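PDB 4JMF: probable chaperone from Pseudomonas aeruginosa, which probably acts as a type III secretion chaperone of the CesT family, binding a partner effector protein ahead of its export. Local coordinates for residues B[85-90]-B[109-114]. Sequence-based numbering, arbitrary orientation.
Sequences RLLWNR and VAAAEE
Leu87 packs against Ala111 and Ala112 in a small helix-on-sheet contact made by apolar side chains, buried where the last turns of helix 98-114 lie over strand 85-92 of the antiparallel sheet. One methyl does the touching. With CG anti to the backbone N (chi1 -177°), the leucine branches toward the helix, and chi2 of 70° turns CD2 roughly anti to CA, making it the leading methyl. Leu87 CD2 lies 3.9 Å from CB of Ala111 and the same distance from CB of Ala112. Between them it reaches the helix backbone itself, CD2 coming within 3.6 Å of the Ala112 N. The short alanine side chains are consistent with the close approach: the CA atoms of Leu87 and Ala112 are 7.5 Å apart. Pro74, in the loop before strand 75-78, touches both Leu87 and Ala111. Two residues along the strand, Asn89 ties the same two elements together, its OD1 accepting a hydrogen bond from NE2 of Gln104, earlier on the helix. Ala110 and Ala111 also pack against a basic side chain of another protein's chain. Trp88 points to the other side of the sheet, where its ring meets Phe67 of the second subunit edge-to-face. A sheet with a helix on one face and a sister subunit against part of the other is consistent with the dimeric alpha/beta fold of class I type III secretion chaperones such as SycE.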
loop_
_atom_site.group_PDB
_atom_site.type_symbol
_atom_site.label_atom_id
_atom_site.label_comp_id
_atom_site.label_asym_id
_atom_site.label_seq_id
_atom_site.Cartn_x
_atom_site.Cartn_y
_atom_site.Cartn_z
ATOM N N ARG B 85 -8.259 -6.123 -13.669
ATOM C CA ARG B 85 -6.958 -5.992 -13.028
ATOM C C ARG B 85 -6.632 -4.514 -12.813
ATOM O O ARG B 85 -6.664 -3.715 -13.756
ATOM C CB ARG B 85 -5.896 -6.711 -13.867
ATOM C CG ARG B 85 -6.237 -8.217 -14.033
ATOM C CD ARG B 85 -5.332 -8.976 -14.997
ATOM N NE ARG B 85 -3.978 -9.211 -14.484
ATOM C CZ ARG B 85 -2.918 -8.454 -14.772
ATOM N NH1 ARG B 85 -3.043 -7.386 -15.553
ATOM N NH2 ARG B 85 -1.720 -8.761 -14.281
ATOM N N LEU B 86 -6.339 -4.151 -11.567
ATOM C CA LEU B 86 -6.166 -2.740 -11.200
ATOM C C LEU B 86 -4.818 -2.528 -10.528
ATOM O O LEU B 86 -4.469 -3.236 -9.567
ATOM C CB LEU B 86 -7.289 -2.283 -10.262
ATOM C CG LEU B 86 -8.751 -2.450 -10.688
ATOM C CD1 LEU B 86 -9.682 -1.885 -9.623
ATOM C CD2 LEU B 86 -9.028 -1.778 -12.032
ATOM N N LEU B 87 -4.052 -1.572 -11.047
ATOM C CA LEU B 87 -2.795 -1.146 -10.429
ATOM C C LEU B 87 -3.153 0.056 -9.545
ATOM O O LEU B 87 -3.781 0.992 -10.021
ATOM C CB LEU B 87 -1.814 -0.722 -11.525
ATOM C CG LEU B 87 -0.403 -0.304 -11.149
ATOM C CD1 LEU B 87 0.351 -1.524 -10.690
ATOM C CD2 LEU B 87 0.299 0.339 -12.343
ATOM N N TRP B 88 -2.784 0.031 -8.265
ATOM C CA TRP B 88 -3.299 1.033 -7.334
ATOM C C TRP B 88 -2.317 1.384 -6.247
ATOM O O TRP B 88 -1.443 0.583 -5.885
ATOM C CB TRP B 88 -4.590 0.541 -6.669
ATOM C CG TRP B 88 -4.401 -0.705 -5.841
ATOM C CD1 TRP B 88 -4.404 -1.998 -6.294
ATOM C CD2 TRP B 88 -4.178 -0.780 -4.423
ATOM N NE1 TRP B 88 -4.212 -2.872 -5.246
ATOM C CE2 TRP B 88 -4.064 -2.150 -4.088
ATOM C CE3 TRP B 88 -4.067 0.176 -3.402
ATOM C CZ2 TRP B 88 -3.844 -2.587 -2.776
ATOM C CZ3 TRP B 88 -3.851 -0.261 -2.093
ATOM C CH2 TRP B 88 -3.744 -1.634 -1.794
ATOM N N ASN B 89 -2.470 2.591 -5.707
ATOM C CA ASN B 89 -1.782 2.918 -4.463
ATOM C C ASN B 89 -2.685 3.766 -3.580
ATOM O O ASN B 89 -3.785 4.139 -3.999
ATOM C CB ASN B 89 -0.398 3.532 -4.709
ATOM C CG ASN B 89 -0.452 4.828 -5.500
ATOM O OD1 ASN B 89 -1.507 5.470 -5.620
ATOM N ND2 ASN B 89 0.700 5.231 -6.035
ATOM N N ARG B 90 -2.266 4.028 -2.347
ATOM C CA ARG B 90 -3.131 4.753 -1.418
ATOM C C ARG B 90 -2.314 5.518 -0.392
ATOM O O ARG B 90 -1.280 5.029 0.076
ATOM C CB ARG B 90 -4.078 3.792 -0.698
ATOM C CG ARG B 90 -4.936 4.481 0.360
ATOM C CD ARG B 90 -6.225 3.730 0.587
ATOM N NE ARG B 90 -5.933 2.382 0.964
ATOM C CZ ARG B 90 -6.722 1.334 0.770
ATOM N NH1 ARG B 90 -7.931 1.434 0.196
ATOM N NH2 ARG B 90 -6.266 0.171 1.172
ATOM N N VAL B 109 1.810 6.070 -12.196
ATOM C CA VAL B 109 2.065 6.133 -13.632
ATOM C C VAL B 109 3.406 5.505 -14.027
ATOM O O VAL B 109 3.504 4.840 -15.062
ATOM C CB VAL B 109 1.926 7.571 -14.162
ATOM C CG1 VAL B 109 2.297 7.629 -15.629
ATOM C CG2 VAL B 109 0.487 8.030 -13.986
ATOM N N ALA B 110 4.426 5.671 -13.188
ATOM C CA ALA B 110 5.723 5.070 -13.476
ATOM C C ALA B 110 5.622 3.554 -13.613
ATOM O O ALA B 110 6.257 2.959 -14.482
ATOM C CB ALA B 110 6.760 5.457 -12.416
ATOM N N ALA B 111 4.810 2.918 -12.779
ATOM C CA ALA B 111 4.704 1.462 -12.868
ATOM C C ALA B 111 3.858 1.074 -14.064
ATOM O O ALA B 111 4.111 0.061 -14.711
ATOM C CB ALA B 111 4.133 0.885 -11.610
ATOM N N ALA B 112 2.845 1.878 -14.356
ATOM C CA ALA B 112 1.984 1.600 -15.502
ATOM C C ALA B 112 2.791 1.671 -16.799
ATOM O O ALA B 112 2.536 0.907 -17.734
ATOM C CB ALA B 112 0.809 2.566 -15.546
ATOM N N GLU B 113 3.756 2.594 -16.844
ATOM C CA GLU B 113 4.616 2.789 -18.015
ATOM C C GLU B 113 5.500 1.566 -18.238
ATOM O O GLU B 113 5.659 1.082 -19.362
ATOM C CB GLU B 113 5.518 4.013 -17.811
ATOM C CG GLU B 113 4.929 5.317 -18.296
ATOM C CD GLU B 113 4.813 5.370 -19.805
ATOM O OE1 GLU B 113 5.857 5.571 -20.461
ATOM O OE2 GLU B 113 3.688 5.210 -20.338
ATOM N N GLU B 114 6.080 1.080 -17.149
ATOM C CA GLU B 114 6.993 -0.048 -17.187
ATOM C C GLU B 114 6.323 -1.345 -17.643
ATOM O O GLU B 114 6.919 -2.126 -18.384
ATOM C CB GLU B 114 7.557 -0.253 -15.787
ATOM C CG GLU B 114 8.971 -0.798 -15.722
ATOM C CD GLU B 114 9.588 -0.585 -14.344
ATOM O OE1 GLU B 114 10.449 0.312 -14.211
ATOM O OE2 GLU B 114 9.201 -1.300 -13.389
#